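Local coordinates for FMN Adenylyltransferase (Candida glabrata, PDB 3FWK), which catalyses the last step of FAD biosynthesis, transferring the adenylyl group of ATP to FMN with release of pyrophosphate, at residues 73-77 with 196-200; 210-214 with 256-262; 220-225 with 288-294. All coordinates share one frame; numbering follows the deposited sequence.

Overall arrangement
Interaction 1 lies about 8 Å from the chain centre, and all six residues that meet there are buried and joined by apolar contact alone. Interactions 2 and 3 lie about 16 and 15 Å out and are partly buried; interaction 2 has three hydrogen bonds, one of them between backbones and two using side chains, and interaction 3 a single backbone one. Helix 202-212 connects the three: it follows segment 196-200, contributes its last turn to interaction 2, and packs against W292 of interaction 3. Direct packing confirms this, L76 CD1 lying 3.9 Å from S212 CB and L210 CD1 3.8 Å from W292 CG, whereas interactions 1 and 3 do not touch.

Interaction 1 of 3, residues 73-77 with 196-200; sequences VLLLL and PLLHW
L74, on helix 69-86, reaches across to P196 and L197 in the loop that follows strand 192-194. Its CB passes L197 CD1 at 4.3 Å, a loose apolar approach. With CG anti to the backbone N (chi1 -178°), the branch point is carried toward the proline, and both methyls end on that ring. CD1 meets P196 CG at 4.0 Å, while CD2 sits 3.8 Å from P196 CD, and the two side chains cross at about a right angle.

V73 and L77, one helical turn apart, both address the indole of W200. V73 CG1 lies over the six-membered ring, 4.0 Å from its centroid and 21° off the normal, which meets the definition of a CH-pi contact. L197 CD1 sits on the same indole face, and it also touches V73 CG1 at 4.0 Å, so the leucine methyl fills the angle between valine and tryptophan. L77 CD1 approaches obliquely instead, coming within 3.4 Å of W200 CZ2, a tight fit for a methyl against an aromatic carbon.

No hydrogen bond crosses this interface. The loop is held in shape by a type I beta turn, closed by W200 N donating to L197 O at 3.1 Å, and the indole NE1 is bonded to T42 OG1 on helix 31-50, which helps fix the ring's orientation. Such packing of a helix that follows strand 61-64 against the loop leaving strand 192-194, two places along the sheet, belongs to the buried core of the Rossmann-like alpha/beta fold.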
loop_
_atom_site.group_PDB
_atom_site.type_symbol
_atom_site.label_atom_id
_atom_site.label_comp_id
_atom_site.label_asym_id
_atom_site.label_seq_id
_atom_site.Cartn_x
_atom_site.Cartn_y
_atom_site.Cartn_z
ATOM N N VAL A 73 -0.162 3.293 -0.493
ATOM C CA VAL A 73 -0.863 4.415 -1.116
ATOM C C VAL A 73 -2.050 4.807 -0.255
ATOM O O VAL A 73 -2.293 5.996 0.008
ATOM C CB VAL A 73 -1.306 4.058 -2.560
ATOM C CG1 VAL A 73 -2.352 5.090 -3.063
ATOM C CG2 VAL A 73 -0.112 4.003 -3.478
ATOM N N LEU A 74 -2.847 3.830 0.157
ATOM C CA LEU A 74 -4.033 4.167 0.933
ATOM C C LEU A 74 -3.679 4.814 2.265
ATOM O O LEU A 74 -4.368 5.732 2.705
ATOM C CB LEU A 74 -4.899 2.942 1.127
ATOM C CG LEU A 74 -6.215 3.186 1.889
ATOM C CD1 LEU A 74 -7.081 4.292 1.217
ATOM C CD2 LEU A 74 -6.997 1.900 1.945
ATOM N N LEU A 75 -2.604 4.352 2.909
ATOM C CA LEU A 75 -2.207 4.975 4.172
ATOM C C LEU A 75 -1.806 6.446 3.938
ATOM O O LEU A 75 -2.163 7.313 4.741
ATOM C CB LEU A 75 -1.046 4.212 4.775
ATOM C CG LEU A 75 -0.530 4.755 6.124
ATOM C CD1 LEU A 75 -1.589 4.805 7.207
ATOM C CD2 LEU A 75 0.682 3.886 6.570
ATOM N N LEU A 76 -1.036 6.738 2.881
ATOM C CA LEU A 76 -0.697 8.128 2.592
ATOM C C LEU A 76 -1.955 8.963 2.383
ATOM O O LEU A 76 -2.057 10.076 2.889
ATOM C CB LEU A 76 0.192 8.194 1.357
ATOM C CG LEU A 76 1.546 7.475 1.437
ATOM C CD1 LEU A 76 2.323 7.670 0.143
ATOM C CD2 LEU A 76 2.377 7.872 2.682
ATOM N N LEU A 77 -2.927 8.440 1.615
ATOM C CA LEU A 77 -4.156 9.174 1.394
ATOM C C LEU A 77 -4.992 9.321 2.652
ATOM O O LEU A 77 -5.643 10.362 2.848
ATOM C CB LEU A 77 -4.959 8.517 0.270
ATOM C CG LEU A 77 -4.260 8.547 -1.080
ATOM C CD1 LEU A 77 -5.014 7.668 -2.067
ATOM C CD2 LEU A 77 -4.035 9.991 -1.652
ATOM N N PRO A 196 -11.560 2.430 0.226
ATOM C CA PRO A 196 -11.529 3.669 -0.562
ATOM C C PRO A 196 -10.591 3.641 -1.764
ATOM O O PRO A 196 -10.395 4.701 -2.384
ATOM C CB PRO A 196 -11.055 4.720 0.478
ATOM C CG PRO A 196 -10.990 3.990 1.825
ATOM C CD PRO A 196 -10.720 2.573 1.428
ATOM N N LEU A 197 -9.971 2.492 -2.048
ATOM C CA LEU A 197 -8.980 2.338 -3.101
ATOM C C LEU A 197 -9.505 1.486 -4.249
ATOM O O LEU A 197 -8.759 1.153 -5.187
ATOM C CB LEU A 197 -7.700 1.679 -2.525
ATOM C CG LEU A 197 -6.411 2.103 -3.225
ATOM C CD1 LEU A 197 -6.035 3.564 -2.930
ATOM C CD2 LEU A 197 -5.285 1.138 -2.866
ATOM N N LEU A 198 -10.803 1.134 -4.247
ATOM C CA LEU A 198 -11.276 0.078 -5.158
ATOM C C LEU A 198 -11.101 0.432 -6.627
ATOM O O LEU A 198 -10.804 -0.426 -7.443
ATOM C CB LEU A 198 -12.771 -0.197 -4.914
ATOM C CG LEU A 198 -13.073 -0.869 -3.582
ATOM C CD1 LEU A 198 -14.586 -0.848 -3.306
ATOM C CD2 LEU A 198 -12.582 -2.323 -3.609
ATOM N N HIS A 199 -11.288 1.721 -6.938
ATOM C CA HIS A 199 -11.250 2.229 -8.317
ATOM C C HIS A 199 -9.832 2.525 -8.832
ATOM O O HIS A 199 -9.692 2.931 -9.983
ATOM C CB HIS A 199 -12.074 3.511 -8.403
ATOM C CG HIS A 199 -11.638 4.525 -7.405
ATOM N ND1 HIS A 199 -11.937 4.401 -6.071
ATOM C CD2 HIS A 199 -10.841 5.607 -7.527
ATOM C CE1 HIS A 199 -11.353 5.390 -5.415
ATOM N NE2 HIS A 199 -10.678 6.139 -6.276
ATOM N N TRP A 200 -8.802 2.382 -7.999
ATOM C CA TRP A 200 -7.440 2.617 -8.453
ATOM C C TRP A 200 -6.990 1.492 -9.359
ATOM O O TRP A 200 -7.325 0.332 -9.113
ATOM C CB TRP A 200 -6.486 2.732 -7.241
ATOM C CG TRP A 200 -6.571 4.026 -6.546
ATOM C CD1 TRP A 200 -7.682 4.582 -5.943
ATOM C CD2 TRP A 200 -5.535 4.981 -6.439
ATOM N NE1 TRP A 200 -7.382 5.832 -5.451
ATOM C CE2 TRP A 200 -6.067 6.095 -5.742
ATOM C CE3 TRP A 200 -4.188 5.003 -6.838
ATOM C CZ2 TRP A 200 -5.316 7.241 -5.475
ATOM C CZ3 TRP A 200 -3.432 6.166 -6.569
ATOM C CH2 TRP A 200 -4.001 7.257 -5.872
#

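Interaction 2 of 3, residues 210-214 with 256-262; sequences LYSNE and IENRYKH
Y211 and Y260 are joined through the backbone, Y260 N donating to Y211 O at 2.8 Å in an almost linear bond. The Y211 side chain turns its ring so that this same Y260 N lies over the ring centre; its hydroxyl bonds S20 OG on helix 7-23.

N213 carries most of the side-chain chemistry. Its backbone has positive phi (61°), leaving the helix just after S212. Its ND2 gives an N-H to Y260 O at 2.9 Å, with that carbonyl close to the amide plane. OD1 lies over the centre of the R259 guanidinium face, 3.1 Å from NE, but the angle is too poor for a hydrogen bond; the amide and guanidinium planes are 23° apart. R259 CG sits between N and the carbonyl carbon (chi1 67°), and from there the chain runs extended across the N213 side chain, at about a right angle to it. Its NH1 then donates to a water at 2.8 Å, which in turn donates to L210 O.

H262 NE2 donates to N213 O at 2.9 Å, with the acceptor in the imidazole plane, although the nitrogen stands 65° out of the carbonyl plane. E214 bends at chi2 and places OE2 3.0 Å from H262 CE1, where the carboxylate may polarise the ring; its OE1 is bonded to R131 and Y132. L210 CD1 and I256 CD1 close the other end by apolar contact at 4.0 Å.

S212 OG accepts from E214 N, an ST turn, and is also hydrogen-bonded to L209 O. The positive-phi N213, first to leave helical angles, marks the C-terminus of helix 202-212, here clasped by the extended chain that leaves helix 253-257.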
loop_
_atom_site.group_PDB
_atom_site.type_symbol
_atom_site.label_atom_id
_atom_site.label_comp_id
_atom_site.label_asym_id
_atom_site.label_seq_id
_atom_site.Cartn_x
_atom_site.Cartn_y
_atom_site.Cartn_z
ATOM N N LEU A 210 5.515 6.590 -6.621
ATOM C CA LEU A 210 6.804 7.097 -7.070
ATOM C C LEU A 210 6.916 8.597 -6.838
ATOM O O LEU A 210 7.968 9.082 -6.370
ATOM C CB LEU A 210 7.033 6.726 -8.541
ATOM C CG LEU A 210 7.277 5.241 -8.798
ATOM C CD1 LEU A 210 7.116 4.952 -10.273
ATOM C CD2 LEU A 210 8.677 4.802 -8.301
ATOM N N TYR A 211 5.862 9.343 -7.151
ATOM C CA TYR A 211 5.905 10.771 -6.929
ATOM C C TYR A 211 6.098 11.102 -5.447
ATOM O O TYR A 211 6.742 12.091 -5.095
ATOM C CB TYR A 211 4.602 11.404 -7.425
ATOM C CG TYR A 211 4.590 12.894 -7.155
ATOM C CD1 TYR A 211 5.295 13.763 -7.977
ATOM C CD2 TYR A 211 3.942 13.422 -6.024
ATOM C CE1 TYR A 211 5.321 15.139 -7.717
ATOM C CE2 TYR A 211 3.979 14.769 -5.763
ATOM C CZ TYR A 211 4.684 15.585 -6.592
ATOM O OH TYR A 211 4.716 16.942 -6.267
ATOM N N SER A 212 5.506 10.286 -4.578
ATOM C CA SER A 212 5.498 10.624 -3.154
ATOM C C SER A 212 6.905 10.726 -2.572
ATOM O O SER A 212 7.078 11.427 -1.591
ATOM C CB SER A 212 4.719 9.576 -2.342
ATOM O OG SER A 212 5.462 8.358 -2.162
ATOM N N ASN A 213 7.863 9.996 -3.137
ATOM C CA ASN A 213 9.223 9.939 -2.606
ATOM C C ASN A 213 9.266 9.392 -1.186
ATOM O O ASN A 213 10.219 9.638 -0.473
ATOM C CB ASN A 213 9.857 11.329 -2.665
ATOM C CG ASN A 213 11.361 11.304 -2.594
ATOM O OD1 ASN A 213 12.019 10.264 -2.818
ATOM N ND2 ASN A 213 11.933 12.469 -2.351
ATOM N N GLU A 214 8.249 8.625 -0.806
ATOM C CA GLU A 214 8.284 7.886 0.464
ATOM C C GLU A 214 9.045 6.585 0.233
ATOM O O GLU A 214 9.003 6.006 -0.857
ATOM C CB GLU A 214 6.864 7.630 0.928
ATOM C CG GLU A 214 6.262 8.853 1.497
ATOM C CD GLU A 214 6.971 9.264 2.802
ATOM O OE1 GLU A 214 6.856 8.531 3.775
ATOM O OE2 GLU A 214 7.694 10.276 2.812
ATOM N N ILE A 256 9.127 10.316 -11.285
ATOM C CA ILE A 256 10.396 9.962 -10.634
ATOM C C ILE A 256 11.341 11.168 -10.668
ATOM O O ILE A 256 11.963 11.496 -9.649
ATOM C CB ILE A 256 11.023 8.755 -11.356
ATOM C CG1 ILE A 256 10.202 7.495 -11.045
ATOM C CG2 ILE A 256 12.449 8.546 -10.853
ATOM C CD1 ILE A 256 10.549 6.333 -11.900
ATOM N N GLU A 257 11.436 11.845 -11.817
ATOM C CA GLU A 257 12.377 12.963 -11.968
ATOM C C GLU A 257 11.942 14.196 -11.190
ATOM O O GLU A 257 12.769 15.078 -10.920
ATOM C CB GLU A 257 12.511 13.294 -13.466
ATOM C CG GLU A 257 13.267 12.242 -14.270
ATOM C CD GLU A 257 13.315 12.526 -15.773
ATOM O OE1 GLU A 257 12.569 13.415 -16.244
ATOM O OE2 GLU A 257 14.084 11.826 -16.468
ATOM N N ASN A 258 10.663 14.321 -10.883
ATOM C CA ASN A 258 10.104 15.504 -10.232
ATOM C C ASN A 258 9.403 15.151 -8.937
ATOM O O ASN A 258 8.468 15.834 -8.484
ATOM C CB ASN A 258 9.124 16.181 -11.180
ATOM C CG ASN A 258 9.803 16.608 -12.444
ATOM O OD1 ASN A 258 9.833 15.892 -13.463
ATOM N ND2 ASN A 258 10.430 17.736 -12.374
ATOM N N ARG A 259 9.851 14.061 -8.325
ATOM C CA ARG A 259 9.195 13.563 -7.114
ATOM C C ARG A 259 9.236 14.576 -5.961
ATOM O O ARG A 259 10.072 15.506 -5.943
ATOM C CB ARG A 259 9.763 12.213 -6.705
ATOM C CG ARG A 259 11.194 12.258 -6.262
ATOM C CD ARG A 259 11.711 10.839 -6.173
ATOM N NE ARG A 259 13.084 10.777 -5.731
ATOM C CZ ARG A 259 13.713 9.638 -5.459
ATOM N NH1 ARG A 259 13.135 8.462 -5.670
ATOM N NH2 ARG A 259 14.954 9.672 -4.992
ATOM N N TYR A 260 8.322 14.420 -5.023
ATOM C CA TYR A 260 8.108 15.370 -3.965
ATOM C C TYR A 260 9.396 15.557 -3.145
ATOM O O TYR A 260 10.046 14.619 -2.708
ATOM C CB TYR A 260 6.978 14.889 -3.056
ATOM C CG TYR A 260 6.564 15.903 -2.032
ATOM C CD1 TYR A 260 5.732 16.970 -2.383
ATOM C CD2 TYR A 260 7.026 15.825 -0.726
ATOM C CE1 TYR A 260 5.346 17.933 -1.450
ATOM C CE2 TYR A 260 6.660 16.785 0.223
ATOM C CZ TYR A 260 5.819 17.832 -0.158
ATOM O OH TYR A 260 5.415 18.791 0.744
ATOM N N LYS A 261 9.765 16.808 -2.965
ATOM C CA LYS A 261 10.942 17.139 -2.164
ATOM C C LYS A 261 10.624 17.296 -0.688
ATOM O O LYS A 261 9.807 18.114 -0.298
ATOM C CB LYS A 261 11.553 18.449 -2.661
ATOM C CG LYS A 261 11.980 18.433 -4.116
ATOM C CD LYS A 261 12.554 19.798 -4.524
ATOM C CE LYS A 261 12.040 20.233 -5.874
ATOM N NZ LYS A 261 10.648 20.741 -5.740
ATOM N N HIS A 262 11.338 16.527 0.107
ATOM C CA HIS A 262 11.197 16.569 1.559
ATOM C C HIS A 262 12.050 17.666 2.167
ATOM O O HIS A 262 12.838 18.337 1.492
ATOM C CB HIS A 262 11.643 15.261 2.177
ATOM C CG HIS A 262 10.829 14.077 1.757
ATOM N ND1 HIS A 262 9.542 13.849 2.199
ATOM C CD2 HIS A 262 11.160 13.013 0.987
ATOM C CE1 HIS A 262 9.108 12.702 1.689
ATOM N NE2 HIS A 262 10.066 12.189 0.941
HETATM O O HOH W 1 10.572 7.826 -6.739
#

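Interaction 3 of 3, residues 220-225 with 288-294; sequences YRYGFT and YYPGWYL
R221 and W292 are brought together by their torsions: a bend in the arginine at chi2 (69°), and a tryptophan CG set between its own N and carbonyl carbon (chi1 49°). In consequence R221 CD approaches W292 CH2 at 3.8 Å, obliquely to the ring, while the guanidinium lies beside P290, NH1 being 4.1 Å from CG. Y220 CB touches the same indole at CZ3. T225 CG2, placed anti to the carbonyl carbon, packs on L294 CB at 3.8 Å, the two side chains crossing at about a right angle; the threonine OG1 is bonded to E300 O and to N236 ND2.

The single hydrogen bond across the contact runs from G291 N to Y220 O, 2.8 Å long. G223 N also donates to this oxygen, at 3.1 Å, and the two donors reach it from opposite faces of the carbonyl plane, so one acceptor both closes the turn from Y220 to G223 and anchors the facing loop.

Around this bond the backbones meet closely where glycines carry no side chain. G223 CA makes a CA-H...O contact with Y289 O at 3.2 Å, and G291 CA makes another with F224 O at 3.5 Å. Both carbonyl oxygens are buried without a hydrogen-bond partner, so these weak contacts are what they receive here.

Y220 OH and T225 O reach K69 at the start of helix 69-86. The geometry is that of two turns docked through glycines, a beta turn of residues 220-223 against the 3-10 segment 291-293.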
loop_
_atom_site.group_PDB
_atom_site.type_symbol
_atom_site.label_atom_id
_atom_site.label_comp_id
_atom_site.label_asym_id
_atom_site.label_seq_id
_atom_site.Cartn_x
_atom_site.Cartn_y
_atom_site.Cartn_z
ATOM N N TYR A 220 9.916 -4.336 -4.767
ATOM C CA TYR A 220 9.417 -3.894 -6.081
ATOM C C TYR A 220 10.555 -3.472 -6.984
ATOM O O TYR A 220 10.506 -3.688 -8.206
ATOM C CB TYR A 220 8.405 -2.753 -5.904
ATOM C CG TYR A 220 7.190 -3.149 -5.110
ATOM C CD1 TYR A 220 6.383 -4.224 -5.504
ATOM C CD2 TYR A 220 6.862 -2.456 -3.929
ATOM C CE1 TYR A 220 5.259 -4.583 -4.736
ATOM C CE2 TYR A 220 5.731 -2.800 -3.183
ATOM C CZ TYR A 220 4.962 -3.842 -3.584
ATOM O OH TYR A 220 3.882 -4.164 -2.796
ATOM N N ARG A 221 11.620 -2.895 -6.417
ATOM C CA ARG A 221 12.780 -2.469 -7.190
ATOM C C ARG A 221 13.431 -3.629 -7.949
ATOM O O ARG A 221 14.099 -3.400 -8.941
ATOM C CB ARG A 221 13.770 -1.757 -6.243
ATOM C CG ARG A 221 15.086 -1.337 -6.888
ATOM C CD ARG A 221 14.878 -0.168 -7.910
ATOM N NE ARG A 221 16.166 0.168 -8.542
ATOM C CZ ARG A 221 16.684 -0.495 -9.569
ATOM N NH1 ARG A 221 16.018 -1.489 -10.165
ATOM N NH2 ARG A 221 17.878 -0.152 -10.034
ATOM N N TYR A 222 13.300 -4.835 -7.412
ATOM C CA TYR A 222 13.948 -6.013 -7.961
ATOM C C TYR A 222 13.069 -6.795 -8.929
ATOM O O TYR A 222 13.459 -7.869 -9.395
ATOM C CB TYR A 222 14.451 -6.914 -6.823
ATOM C CG TYR A 222 15.665 -6.304 -6.111
ATOM C CD1 TYR A 222 16.944 -6.756 -6.403
ATOM C CD2 TYR A 222 15.525 -5.311 -5.159
ATOM C CE1 TYR A 222 18.074 -6.196 -5.796
ATOM C CE2 TYR A 222 16.638 -4.730 -4.553
ATOM C CZ TYR A 222 17.908 -5.183 -4.873
ATOM O OH TYR A 222 19.016 -4.621 -4.284
ATOM N N GLY A 223 11.894 -6.255 -9.282
ATOM C CA GLY A 223 11.072 -6.879 -10.340
ATOM C C GLY A 223 9.809 -7.536 -9.837
ATOM O O GLY A 223 9.031 -8.053 -10.644
ATOM N N PHE A 224 9.573 -7.538 -8.524
ATOM C CA PHE A 224 8.299 -8.030 -8.017
ATOM C C PHE A 224 7.218 -7.014 -8.327
ATOM O O PHE A 224 7.432 -5.794 -8.199
ATOM C CB PHE A 224 8.390 -8.249 -6.498
ATOM C CG PHE A 224 9.274 -9.395 -6.142
ATOM C CD1 PHE A 224 8.753 -10.677 -6.076
ATOM C CD2 PHE A 224 10.632 -9.233 -5.877
ATOM C CE1 PHE A 224 9.569 -11.740 -5.711
ATOM C CE2 PHE A 224 11.452 -10.290 -5.574
ATOM C CZ PHE A 224 10.918 -11.548 -5.461
ATOM N N THR A 225 6.032 -7.516 -8.702
ATOM C CA THR A 225 4.867 -6.665 -8.869
ATOM C C THR A 225 3.759 -6.970 -7.891
ATOM O O THR A 225 2.830 -6.185 -7.756
ATOM C CB THR A 225 4.321 -6.776 -10.311
ATOM O OG1 THR A 225 4.010 -8.145 -10.606
ATOM C CG2 THR A 225 5.342 -6.268 -11.308
ATOM N N TYR A 288 15.713 -8.070 -13.836
ATOM C CA TYR A 288 14.350 -7.619 -14.089
ATOM C C TYR A 288 14.254 -6.136 -14.032
ATOM O O TYR A 288 14.938 -5.517 -13.233
ATOM C CB TYR A 288 13.392 -8.195 -13.015
ATOM C CG TYR A 288 13.274 -9.708 -13.057
ATOM C CD1 TYR A 288 12.221 -10.323 -13.741
ATOM C CD2 TYR A 288 14.264 -10.516 -12.484
ATOM C CE1 TYR A 288 12.151 -11.705 -13.847
ATOM C CE2 TYR A 288 14.200 -11.890 -12.569
ATOM C CZ TYR A 288 13.158 -12.478 -13.275
ATOM O OH TYR A 288 13.081 -13.848 -13.394
ATOM N N TYR A 289 13.394 -5.555 -14.862
ATOM C CA TYR A 289 12.980 -4.177 -14.633
ATOM C C TYR A 289 12.243 -4.087 -13.300
ATOM O O TYR A 289 11.603 -5.064 -12.869
ATOM C CB TYR A 289 11.986 -3.749 -15.710
ATOM C CG TYR A 289 12.561 -3.602 -17.077
ATOM C CD1 TYR A 289 13.102 -2.363 -17.489
ATOM C CD2 TYR A 289 12.504 -4.648 -18.002
ATOM C CE1 TYR A 289 13.592 -2.198 -18.776
ATOM C CE2 TYR A 289 12.996 -4.477 -19.311
ATOM C CZ TYR A 289 13.539 -3.254 -19.669
ATOM O OH TYR A 289 14.022 -3.048 -20.955
ATOM N N PRO A 290 12.272 -2.929 -12.636
ATOM C CA PRO A 290 11.478 -2.801 -11.424
ATOM C C PRO A 290 9.993 -2.884 -11.718
ATOM O O PRO A 290 9.535 -2.692 -12.856
ATOM C CB PRO A 290 11.868 -1.421 -10.847
ATOM C CG PRO A 290 12.476 -0.702 -11.978
ATOM C CD PRO A 290 13.046 -1.718 -12.953
ATOM N N GLY A 291 9.218 -3.137 -10.670
ATOM C CA GLY A 291 7.802 -3.453 -10.808
ATOM C C GLY A 291 6.992 -2.396 -11.509
ATOM O O GLY A 291 5.983 -2.718 -12.153
ATOM N N TRP A 292 7.418 -1.132 -11.392
ATOM C CA TRP A 292 6.702 -0.021 -12.030
ATOM C C TRP A 292 6.871 0.041 -13.551
ATOM O O TRP A 292 6.290 0.913 -14.171
ATOM C CB TRP A 292 7.058 1.306 -11.355
ATOM C CG TRP A 292 8.513 1.564 -11.161
ATOM C CD1 TRP A 292 9.348 2.227 -12.002
ATOM C CD2 TRP A 292 9.280 1.254 -9.983
ATOM N NE1 TRP A 292 10.624 2.322 -11.432
ATOM C CE2 TRP A 292 10.592 1.759 -10.189
ATOM C CE3 TRP A 292 8.971 0.624 -8.772
ATOM C CZ2 TRP A 292 11.600 1.639 -9.220
ATOM C CZ3 TRP A 292 9.961 0.487 -7.817
ATOM C CH2 TRP A 292 11.260 1.003 -8.038
ATOM N N TYR A 293 7.572 -0.924 -14.144
ATOM C CA TYR A 293 7.498 -1.132 -15.593
ATOM C C TYR A 293 6.295 -1.977 -16.005
ATOM O O TYR A 293 6.062 -2.121 -17.210
ATOM C CB TYR A 293 8.798 -1.713 -16.129
ATOM C CG TYR A 293 9.891 -0.686 -16.279
ATOM C CD1 TYR A 293 10.583 -0.213 -15.169
ATOM C CD2 TYR A 293 10.211 -0.158 -17.534
ATOM C CE1 TYR A 293 11.605 0.750 -15.302
ATOM C CE2 TYR A 293 11.225 0.796 -17.667
ATOM C CZ TYR A 293 11.930 1.226 -16.558
ATOM O OH TYR A 293 12.932 2.174 -16.697
ATOM N N LEU A 294 5.545 -2.516 -15.039
ATOM C CA LEU A 294 4.286 -3.202 -15.355
ATOM C C LEU A 294 3.085 -2.306 -15.089
ATOM O O LEU A 294 2.930 -1.809 -13.969
ATOM C CB LEU A 294 4.146 -4.467 -14.480
ATOM C CG LEU A 294 2.968 -5.346 -14.935
ATOM C CD1 LEU A 294 3.400 -6.214 -16.126
ATOM C CD2 LEU A 294 2.421 -6.236 -13.810
#